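Local coordinates for protein sortase B (Listeria monocytogenes serovar 1/2a, PDB 5JCV) that anchors surface proteins to the cell wall as a transpeptidase, cleaving their C-terminal sorting signal and passing the product on through a thioester-linked intermediate, at residues A[108-119]-A[174-183]; A[18-27]-A[77-87]. One frame throughout, in Å; residues are numbered along the deposited sequence.

Interaction 1: A[108-119]-A[174-183]; sequences YEVEIFAVYETT and KGRMVIQGKL
The side chains of Tyr116 and Gln180 cross on one face of an antiparallel strand pair, where the phenol OH donates to Gln180 OE1 across 2.9 Å. The ring and amide planes stand 87° apart, and the hydroxyl meets OE1 from above the amide plane. With CG between its backbone N and carbonyl carbon (chi1 46°), the Tyr116 ring leans over the neighbouring strand, and Val178 CB makes a CH-pi contact 4.2 Å from the ring centroid. A beta-branched valine suits this place because it offers a compact apolar surface to the ring. Beside Gln180 the pairing slips by one residue: Phe113 N and Ala114 N both donate to Gln180 O, a classic beta bulge. Gly181 lies close against Ile112, their CA atoms 3.8 Å apart, and Val110 CG1 packs 3.5 Å from Gly181 CA, leaving little room for a side chain. The other face is mostly apolar: Val115 and Ile179 lie side by side, Val115 CG2 3.7 Å from Ile179 CD1, while selenomethionine Met177, bent at chi2 (73°), brings CE to Val115 CG1 at 3.5 Å. Gln180 NE2 is satisfied by Tyr138 OH and Thr162 OG1. Helix 132-145 packs on Tyr116, Thr118 and Gln180, and strands 98-102 and 160-165 flank the pair within the sortase sheet.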
loop_
_atom_site.group_PDB
_atom_site.type_symbol
_atom_site.label_atom_id
_atom_site.label_comp_id
_atom_site.label_asym_id
_atom_site.label_seq_id
_atom_site.Cartn_x
_atom_site.Cartn_y
_atom_site.Cartn_z
ATOM N N TYR A 108 -1.802 12.808 2.306
ATOM C CA TYR A 108 -1.247 14.176 2.474
ATOM C C TYR A 108 -2.282 15.172 1.940
ATOM O O TYR A 108 -3.014 14.848 1.013
ATOM C CB TYR A 108 0.070 14.378 1.705
ATOM C CG TYR A 108 1.129 13.331 2.013
ATOM C CD1 TYR A 108 2.229 13.638 2.820
ATOM C CD2 TYR A 108 1.017 12.024 1.505
ATOM C CE1 TYR A 108 3.190 12.687 3.111
ATOM C CE2 TYR A 108 1.967 11.063 1.790
ATOM C CZ TYR A 108 3.047 11.399 2.604
ATOM O OH TYR A 108 3.971 10.443 2.900
ATOM N N GLU A 109 -2.324 16.371 2.512
ATOM C CA GLU A 109 -3.088 17.484 1.954
ATOM C C GLU A 109 -2.149 18.494 1.299
ATOM O O GLU A 109 -1.550 19.352 1.951
ATOM C CB GLU A 109 -3.956 18.181 2.985
ATOM C CG GLU A 109 -5.380 18.436 2.486
ATOM C CD GLU A 109 -6.216 17.160 2.522
ATOM O OE1 GLU A 109 -5.744 16.152 3.110
ATOM O OE2 GLU A 109 -7.341 17.159 1.985
ATOM N N VAL A 110 -2.072 18.405 -0.017
ATOM C CA VAL A 110 -1.055 19.094 -0.772
ATOM C C VAL A 110 -1.481 20.528 -0.986
ATOM O O VAL A 110 -2.612 20.781 -1.391
ATOM C CB VAL A 110 -0.869 18.422 -2.140
ATOM C CG1 VAL A 110 0.254 19.115 -2.892
ATOM C CG2 VAL A 110 -0.548 16.928 -1.983
ATOM N N GLU A 111 -0.549 21.440 -0.753
ATOM C CA GLU A 111 -0.767 22.864 -0.847
ATOM C C GLU A 111 -0.189 23.407 -2.167
ATOM O O GLU A 111 1.043 23.551 -2.332
ATOM C CB GLU A 111 -0.077 23.542 0.349
ATOM C CG GLU A 111 -0.819 24.738 0.881
ATOM C CD GLU A 111 -0.114 25.476 2.023
ATOM O OE1 GLU A 111 0.756 24.904 2.745
ATOM O OE2 GLU A 111 -0.476 26.672 2.201
ATOM N N ILE A 112 -1.076 23.741 -3.095
ATOM C CA ILE A 112 -0.671 24.190 -4.416
ATOM C C ILE A 112 0.059 25.536 -4.368
ATOM O O ILE A 112 -0.409 26.497 -3.757
ATOM C CB ILE A 112 -1.903 24.319 -5.332
ATOM C CG1 ILE A 112 -2.478 22.934 -5.632
ATOM C CG2 ILE A 112 -1.533 25.017 -6.633
ATOM C CD1 ILE A 112 -3.946 22.960 -6.024
ATOM N N PHE A 113 1.202 25.599 -5.030
ATOM C CA PHE A 113 1.990 26.817 -5.106
ATOM C C PHE A 113 2.356 27.274 -6.540
ATOM O O PHE A 113 2.786 28.417 -6.725
ATOM C CB PHE A 113 3.246 26.655 -4.276
ATOM C CG PHE A 113 4.269 25.730 -4.880
ATOM C CD1 PHE A 113 5.244 26.218 -5.728
ATOM C CD2 PHE A 113 4.286 24.390 -4.561
ATOM C CE1 PHE A 113 6.182 25.374 -6.282
ATOM C CE2 PHE A 113 5.229 23.548 -5.104
ATOM C CZ PHE A 113 6.172 24.041 -5.967
ATOM N N ALA A 114 2.165 26.413 -7.543
ATOM C CA ALA A 114 2.455 26.768 -8.956
ATOM C C ALA A 114 1.510 26.085 -9.908
ATOM O O ALA A 114 1.215 24.901 -9.790
ATOM C CB ALA A 114 3.886 26.398 -9.333
ATOM N N VAL A 115 1.085 26.844 -10.893
ATOM C CA VAL A 115 0.108 26.408 -11.904
ATOM C C VAL A 115 0.558 26.976 -13.264
ATOM O O VAL A 115 0.779 28.166 -13.373
ATOM C CB VAL A 115 -1.268 26.974 -11.532
ATOM C CG1 VAL A 115 -2.257 26.823 -12.655
ATOM C CG2 VAL A 115 -1.778 26.361 -10.239
ATOM N N TYR A 116 0.707 26.142 -14.289
ATOM C CA TYR A 116 1.021 26.667 -15.632
ATOM C C TYR A 116 0.742 25.643 -16.699
ATOM O O TYR A 116 0.561 24.450 -16.405
ATOM C CB TYR A 116 2.492 27.116 -15.731
ATOM C CG TYR A 116 3.476 26.131 -15.159
ATOM C CD1 TYR A 116 4.031 25.151 -15.952
ATOM C CD2 TYR A 116 3.820 26.158 -13.787
ATOM C CE1 TYR A 116 4.936 24.230 -15.424
ATOM C CE2 TYR A 116 4.702 25.242 -13.246
ATOM C CZ TYR A 116 5.243 24.274 -14.079
ATOM O OH TYR A 116 6.115 23.375 -13.589
ATOM N N GLU A 117 0.705 26.119 -17.935
ATOM C CA GLU A 117 0.706 25.261 -19.109
ATOM C C GLU A 117 2.086 25.337 -19.657
ATOM O O GLU A 117 2.754 26.388 -19.566
ATOM C CB GLU A 117 -0.198 25.793 -20.210
ATOM C CG GLU A 117 -1.672 25.704 -19.918
ATOM C CD GLU A 117 -2.502 26.426 -20.981
ATOM O OE1 GLU A 117 -2.513 27.704 -21.017
ATOM O OE2 GLU A 117 -3.144 25.691 -21.755
ATOM N N THR A 118 2.478 24.275 -20.331
ATOM C CA THR A 118 3.749 24.287 -21.021
ATOM C C THR A 118 3.716 23.337 -22.207
ATOM O O THR A 118 3.213 22.203 -22.085
ATOM C CB THR A 118 4.850 23.814 -20.075
ATOM O OG1 THR A 118 6.112 23.847 -20.762
ATOM C CG2 THR A 118 4.531 22.391 -19.581
ATOM N N THR A 119 4.285 23.804 -23.320
ATOM C CA THR A 119 4.320 23.088 -24.617
ATOM C C THR A 119 5.707 22.436 -24.919
ATOM O O THR A 119 5.770 21.304 -25.405
ATOM C CB THR A 119 3.936 24.073 -25.754
ATOM O OG1 THR A 119 4.490 25.366 -25.464
ATOM C CG2 THR A 119 2.438 24.265 -25.855
ATOM N N LYS A 174 -2.487 21.024 -27.111
ATOM C CA LYS A 174 -1.084 21.203 -27.474
ATOM C C LYS A 174 -0.151 21.160 -26.209
ATOM O O LYS A 174 0.730 20.300 -26.082
ATOM C CB LYS A 174 -0.938 22.537 -28.248
ATOM C CG LYS A 174 0.005 22.497 -29.453
ATOM C CD LYS A 174 1.418 22.041 -29.089
ATOM C CE LYS A 174 2.441 22.469 -30.143
ATOM N NZ LYS A 174 3.770 21.780 -30.016
ATOM N N GLY A 175 -0.343 22.109 -25.291
ATOM C CA GLY A 175 0.433 22.160 -24.059
ATOM C C GLY A 175 -0.093 21.182 -23.002
ATOM O O GLY A 175 -1.275 20.848 -22.982
ATOM N N ARG A 176 0.805 20.694 -22.156
ATOM C CA ARG A 176 0.428 20.035 -20.924
ATOM C C ARG A 176 -0.012 21.063 -19.892
ATOM O O ARG A 176 0.440 22.197 -19.905
ATOM C CB ARG A 176 1.599 19.289 -20.350
ATOM C CG ARG A 176 2.128 18.213 -21.280
ATOM C CD ARG A 176 3.347 17.615 -20.608
ATOM N NE ARG A 176 3.865 16.491 -21.365
ATOM C CZ ARG A 176 4.879 15.729 -20.969
ATOM N NH1 ARG A 176 5.507 15.964 -19.815
ATOM N NH2 ARG A 176 5.267 14.738 -21.751
HETATM N N MSE A 177 -0.900 20.635 -19.009
HETATM C CA MSE A 177 -1.305 21.416 -17.860
HETATM C C MSE A 177 -0.573 20.848 -16.659
HETATM O O MSE A 177 -0.425 19.644 -16.519
HETATM C CB MSE A 177 -2.825 21.300 -17.781
HETATM C CG MSE A 177 -3.357 22.078 -16.614
HETATM SE SE MSE A 177 -3.214 23.981 -17.086
HETATM C CE MSE A 177 -2.955 24.552 -15.258
ATOM N N VAL A 178 -0.077 21.718 -15.800
ATOM C CA VAL A 178 0.770 21.289 -14.690
ATOM C C VAL A 178 0.351 22.007 -13.420
ATOM O O VAL A 178 0.165 23.203 -13.432
ATOM C CB VAL A 178 2.253 21.588 -14.939
ATOM C CG1 VAL A 178 3.077 21.123 -13.736
ATOM C CG2 VAL A 178 2.730 20.898 -16.193
ATOM N N ILE A 179 0.227 21.258 -12.343
ATOM C CA ILE A 179 -0.077 21.797 -11.020
ATOM C C ILE A 179 0.994 21.245 -10.114
ATOM O O ILE A 179 1.276 20.052 -10.161
ATOM C CB ILE A 179 -1.429 21.250 -10.527
ATOM C CG1 ILE A 179 -2.509 21.626 -11.528
ATOM C CG2 ILE A 179 -1.799 21.751 -9.154
ATOM C CD1 ILE A 179 -2.728 23.105 -11.638
ATOM N N GLN A 180 1.625 22.109 -9.339
ATOM C CA GLN A 180 2.578 21.667 -8.361
ATOM C C GLN A 180 2.270 22.152 -6.923
ATOM O O GLN A 180 1.853 23.293 -6.696
ATOM C CB GLN A 180 3.944 22.119 -8.796
ATOM C CG GLN A 180 4.321 21.567 -10.141
ATOM C CD GLN A 180 5.698 21.986 -10.507
ATOM O OE1 GLN A 180 5.920 23.164 -10.753
ATOM N NE2 GLN A 180 6.650 21.037 -10.510
ATOM N N GLY A 181 2.441 21.254 -5.967
ATOM C CA GLY A 181 2.050 21.544 -4.621
ATOM C C GLY A 181 3.069 21.047 -3.612
ATOM O O GLY A 181 3.811 20.112 -3.892
ATOM N N LYS A 182 3.078 21.682 -2.445
ATOM C CA LYS A 182 3.958 21.318 -1.333
ATOM C C LYS A 182 3.384 20.151 -0.520
ATOM O O LYS A 182 2.233 20.189 -0.129
ATOM C CB LYS A 182 4.122 22.546 -0.424
ATOM C CG LYS A 182 4.961 22.350 0.834
ATOM C CD LYS A 182 4.772 23.504 1.805
ATOM C CE LYS A 182 5.598 24.709 1.386
ATOM N NZ LYS A 182 5.389 25.857 2.314
ATOM N N LEU A 183 4.177 19.114 -0.286
ATOM C CA LEU A 183 3.807 18.074 0.686
ATOM C C LEU A 183 3.833 18.594 2.101
ATOM O O LEU A 183 4.599 19.475 2.474
ATOM C CB LEU A 183 4.738 16.865 0.646
ATOM C CG LEU A 183 4.461 15.856 -0.463
ATOM C CD1 LEU A 183 5.199 14.558 -0.140
ATOM C CD2 LEU A 183 2.965 15.609 -0.614
ATOM O OXT LEU A 183 3.056 18.106 2.890
#

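Interaction 2: A[18-27]-A[77-87]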
loop_
_atom_site.group_PDB
_atom_site.type_symbol
_atom_site.label_atom_id
_atom_site.label_comp_id
_atom_site.label_asym_id
_atom_site.label_seq_id
_atom_site.Cartn_x
_atom_site.Cartn_y
_atom_site.Cartn_z
ATOM N N LEU A 18 -5.951 9.698 -5.565
ATOM C CA LEU A 18 -5.903 11.155 -5.758
ATOM C C LEU A 18 -7.324 11.723 -5.774
ATOM O O LEU A 18 -8.230 11.193 -6.439
ATOM C CB LEU A 18 -5.204 11.450 -7.111
ATOM C CG LEU A 18 -5.050 12.940 -7.458
ATOM C CD1 LEU A 18 -4.164 13.676 -6.469
ATOM C CD2 LEU A 18 -4.477 13.138 -8.845
ATOM N N THR A 19 -7.544 12.823 -5.093
ATOM C CA THR A 19 -8.876 13.410 -5.106
ATOM C C THR A 19 -8.736 14.914 -5.125
ATOM O O THR A 19 -7.980 15.489 -4.311
ATOM C CB THR A 19 -9.733 13.018 -3.848
ATOM O OG1 THR A 19 -10.055 11.625 -3.911
ATOM C CG2 THR A 19 -11.046 13.778 -3.826
ATOM N N ILE A 20 -9.454 15.552 -6.048
ATOM C CA ILE A 20 -9.569 16.994 -5.991
ATOM C C ILE A 20 -11.073 17.314 -5.991
ATOM O O ILE A 20 -11.811 16.928 -6.897
ATOM C CB ILE A 20 -8.871 17.694 -7.170
ATOM C CG1 ILE A 20 -7.418 17.270 -7.281
ATOM C CG2 ILE A 20 -8.999 19.220 -7.026
ATOM C CD1 ILE A 20 -6.748 17.871 -8.495
ATOM N N ILE A 21 -11.520 17.961 -4.926
ATOM C CA ILE A 21 -12.931 18.336 -4.736
ATOM C C ILE A 21 -13.451 19.163 -5.915
ATOM O O ILE A 21 -12.729 19.995 -6.445
ATOM C CB ILE A 21 -13.073 19.161 -3.412
ATOM C CG1 ILE A 21 -12.680 18.306 -2.177
ATOM C CG2 ILE A 21 -14.475 19.706 -3.227
ATOM C CD1 ILE A 21 -13.477 17.034 -1.995
ATOM N N ASP A 22 -14.707 18.956 -6.298
ATOM C CA ASP A 22 -15.369 19.695 -7.406
ATOM C C ASP A 22 -14.703 19.414 -8.756
ATOM O O ASP A 22 -14.660 20.268 -9.621
ATOM C CB ASP A 22 -15.431 21.208 -7.127
ATOM C CG ASP A 22 -16.155 21.535 -5.795
ATOM O OD1 ASP A 22 -17.002 20.755 -5.333
ATOM O OD2 ASP A 22 -15.887 22.581 -5.207
ATOM N N THR A 23 -14.164 18.211 -8.929
ATOM C CA THR A 23 -13.663 17.776 -10.246
ATOM C C THR A 23 -14.006 16.335 -10.433
ATOM O O THR A 23 -14.507 15.711 -9.508
ATOM C CB THR A 23 -12.151 17.944 -10.404
ATOM O OG1 THR A 23 -11.459 16.899 -9.694
ATOM C CG2 THR A 23 -11.711 19.305 -9.904
ATOM N N GLU A 24 -13.717 15.791 -11.609
ATOM C CA GLU A 24 -13.841 14.366 -11.810
ATOM C C GLU A 24 -12.670 13.636 -11.204
ATOM O O GLU A 24 -12.675 12.430 -11.236
ATOM C CB GLU A 24 -13.912 14.010 -13.309
ATOM C CG GLU A 24 -15.091 14.639 -14.023
ATOM C CD GLU A 24 -15.497 13.909 -15.305
ATOM O OE1 GLU A 24 -15.010 12.808 -15.596
ATOM O OE2 GLU A 24 -16.296 14.488 -16.077
ATOM N N ILE A 25 -11.645 14.344 -10.709
ATOM C CA ILE A 25 -10.372 13.696 -10.345
ATOM C C ILE A 25 -10.519 13.072 -8.952
ATOM O O ILE A 25 -10.467 13.766 -7.920
ATOM C CB ILE A 25 -9.184 14.665 -10.339
ATOM C CG1 ILE A 25 -8.975 15.187 -11.747
ATOM C CG2 ILE A 25 -7.916 13.920 -9.866
ATOM C CD1 ILE A 25 -8.070 16.391 -11.831
ATOM N N ASP A 26 -10.812 11.782 -8.960
ATOM C CA ASP A 26 -11.058 11.004 -7.758
ATOM C C ASP A 26 -10.734 9.595 -8.208
ATOM O O ASP A 26 -11.617 8.852 -8.599
ATOM C CB ASP A 26 -12.519 11.130 -7.338
ATOM C CG ASP A 26 -12.805 10.460 -5.964
ATOM O OD1 ASP A 26 -11.902 9.820 -5.345
ATOM O OD2 ASP A 26 -13.944 10.610 -5.504
ATOM N N TYR A 27 -9.441 9.274 -8.278
ATOM C CA TYR A 27 -9.017 8.134 -9.022
ATOM C C TYR A 27 -7.912 7.375 -8.285
ATOM O O TYR A 27 -7.169 7.967 -7.476
ATOM C CB TYR A 27 -8.467 8.558 -10.391
ATOM C CG TYR A 27 -9.461 9.124 -11.407
ATOM C CD1 TYR A 27 -10.516 8.358 -11.883
ATOM C CD2 TYR A 27 -9.272 10.403 -11.967
ATOM C CE1 TYR A 27 -11.395 8.858 -12.840
ATOM C CE2 TYR A 27 -10.144 10.905 -12.918
ATOM C CZ TYR A 27 -11.202 10.129 -13.365
ATOM O OH TYR A 27 -12.092 10.629 -14.305
ATOM N N ASP A 77 -13.501 13.987 -23.177
ATOM C CA ASP A 77 -14.748 13.799 -22.508
ATOM C C ASP A 77 -14.735 14.368 -21.059
ATOM O O ASP A 77 -15.667 14.163 -20.307
ATOM C CB ASP A 77 -15.205 12.336 -22.579
ATOM C CG ASP A 77 -14.364 11.390 -21.733
ATOM O OD1 ASP A 77 -13.371 11.826 -21.085
ATOM O OD2 ASP A 77 -14.720 10.176 -21.739
ATOM N N GLY A 78 -13.682 15.064 -20.665
ATOM C CA GLY A 78 -13.620 15.679 -19.334
ATOM C C GLY A 78 -13.128 14.774 -18.206
ATOM O O GLY A 78 -13.012 15.214 -17.048
ATOM N N SER A 79 -12.791 13.528 -18.531
ATOM C CA SER A 79 -12.275 12.593 -17.513
ATOM C C SER A 79 -10.784 12.702 -17.322
ATOM O O SER A 79 -10.094 13.479 -18.009
ATOM C CB SER A 79 -12.653 11.147 -17.885
ATOM O OG SER A 79 -12.175 10.798 -19.164
HETATM N N MSE A 80 -10.279 11.878 -16.403
HETATM C CA MSE A 80 -8.844 11.759 -16.130
HETATM C C MSE A 80 -8.387 13.115 -15.665
HETATM O O MSE A 80 -8.993 13.664 -14.739
HETATM C CB MSE A 80 -8.077 11.100 -17.290
HETATM C CG MSE A 80 -8.743 9.812 -17.772
HETATM SE SE MSE A 80 -9.241 8.532 -16.315
HETATM C CE MSE A 80 -7.494 8.052 -15.748
ATOM N N PHE A 81 -7.337 13.672 -16.267
ATOM C CA PHE A 81 -6.788 14.962 -15.849
ATOM C C PHE A 81 -7.279 16.143 -16.656
ATOM O O PHE A 81 -6.744 17.248 -16.539
ATOM C CB PHE A 81 -5.287 14.916 -15.854
ATOM C CG PHE A 81 -4.671 14.443 -14.565
ATOM C CD1 PHE A 81 -5.445 14.016 -13.468
ATOM C CD2 PHE A 81 -3.278 14.376 -14.455
ATOM C CE1 PHE A 81 -4.841 13.602 -12.285
ATOM C CE2 PHE A 81 -2.680 13.971 -13.278
ATOM C CZ PHE A 81 -3.471 13.559 -12.206
ATOM N N ALA A 82 -8.350 15.983 -17.414
ATOM C CA ALA A 82 -8.898 17.182 -18.084
ATOM C C ALA A 82 -9.197 18.305 -17.102
ATOM O O ALA A 82 -9.065 19.494 -17.460
ATOM C CB ALA A 82 -10.139 16.856 -18.908
ATOM N N ASP A 83 -9.607 17.972 -15.861
ATOM C CA ASP A 83 -10.001 19.040 -14.925
ATOM C C ASP A 83 -8.837 19.851 -14.337
ATOM O O ASP A 83 -9.073 20.872 -13.679
ATOM C CB ASP A 83 -10.920 18.506 -13.815
ATOM C CG ASP A 83 -12.390 18.401 -14.268
ATOM O OD1 ASP A 83 -12.751 18.923 -15.373
ATOM O OD2 ASP A 83 -13.175 17.763 -13.519
ATOM N N LEU A 84 -7.593 19.462 -14.602
ATOM C CA LEU A 84 -6.432 20.255 -14.129
ATOM C C LEU A 84 -6.498 21.714 -14.638
ATOM O O LEU A 84 -6.053 22.663 -13.959
ATOM C CB LEU A 84 -5.077 19.587 -14.545
ATOM C CG LEU A 84 -4.661 18.275 -13.856
ATOM C CD1 LEU A 84 -3.204 17.879 -14.094
ATOM C CD2 LEU A 84 -4.906 18.417 -12.378
ATOM N N ARG A 85 -7.080 21.890 -15.820
ATOM C CA ARG A 85 -7.215 23.211 -16.435
ATOM C C ARG A 85 -8.111 24.164 -15.624
ATOM O O ARG A 85 -8.073 25.389 -15.815
ATOM C CB ARG A 85 -7.754 23.059 -17.862
ATOM C CG ARG A 85 -9.231 22.647 -17.837
ATOM C CD ARG A 85 -9.903 22.529 -19.199
ATOM N NE ARG A 85 -11.287 22.102 -19.070
ATOM C CZ ARG A 85 -12.128 21.951 -20.094
ATOM N NH1 ARG A 85 -11.744 22.224 -21.348
ATOM N NH2 ARG A 85 -13.376 21.550 -19.858
ATOM N N LYS A 86 -8.936 23.631 -14.727
ATOM C CA LYS A 86 -9.738 24.532 -13.868
ATOM C C LYS A 86 -8.865 25.488 -13.033
ATOM O O LYS A 86 -9.279 26.610 -12.678
ATOM C CB LYS A 86 -10.638 23.741 -12.934
ATOM C CG LYS A 86 -11.750 22.926 -13.604
ATOM C CD LYS A 86 -12.489 22.113 -12.539
ATOM C CE LYS A 86 -13.703 21.391 -13.084
ATOM N NZ LYS A 86 -14.905 22.281 -13.110
ATOM N N TYR A 87 -7.654 25.058 -12.734
ATOM C CA TYR A 87 -6.716 25.893 -12.036
ATOM C C TYR A 87 -6.229 27.138 -12.801
ATOM O O TYR A 87 -5.548 27.944 -12.203
ATOM C CB TYR A 87 -5.525 25.036 -11.492
ATOM C CG TYR A 87 -5.914 24.260 -10.259
ATOM C CD1 TYR A 87 -6.029 24.904 -9.061
ATOM C CD2 TYR A 87 -6.184 22.898 -10.295
ATOM C CE1 TYR A 87 -6.410 24.239 -7.905
ATOM C CE2 TYR A 87 -6.586 22.212 -9.138
ATOM C CZ TYR A 87 -6.702 22.904 -7.936
ATOM O OH TYR A 87 -7.067 22.303 -6.715
HETATM O O HOH W 1 -16.838 13.077 -18.002
#
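Asp83 OD2 accepts the backbone N-H of Glu24 at 2.8 Å, nearly along its C-O axis, joining a beta hairpin of the sortase domain to the loop and 3-10 segment that follow strand 67-72. An aspartate suits the site because its short side chain carries a carboxylate straight to a main-chain donor. The second bond runs the other way: Met80 N donates to Tyr27 OH at 3.0 Å. Local turns shape both segments. Thr23 OG1 donates to Ile20 O and accepts from Ile25 N in an ST turn, while Asp77 OD1 accepts from Ser79 N in an Asx turn. Gly78, at phi 85°, adopts a conformation in which a side chain would press on the preceding carbonyl oxygen. Next to these bonds, selenomethionine Met80 folds back through chi2 and chi3 and sets SE over one face of the Tyr27 ring, 4.2 Å from its centroid, a Met-aromatic contact. Deeper in, Ile25 CD1 meets Phe81 CD1 and Leu84 CD2, its end methyl touching both side chains at once. Tyr87 OH bonds to His96 O, and Ile20 CG2 lies at the edge of its ring. Leu18 CD2 abuts the edge of the Phe81 ring, 3.5 Å from CE1.

In the fold
Interaction 2 closes before interaction 1 opens along the chain, and their centres lie about 13 Å apart within one sortase domain. Both reach the same mixed sheet: interaction 1 pairs strands 107-118 and 176-182, whereas interaction 2 joins the hairpin of strands 14-19 and 26-30 to the 3-10 segment leading toward helix 90-95. That segment bridges them. Tyr87 packs on Ile112, Val115 and Ile179, its OH 3.3 Å from Ile112 CD1, and Leu84 CB lies 3.7 Å from Met177 CG. The apolar side chains on the Ile112, Val115 and Ile179 face of the strand pair thus run on into the packing between hairpin and 3-10 segment, so early and late parts of the chain share one core.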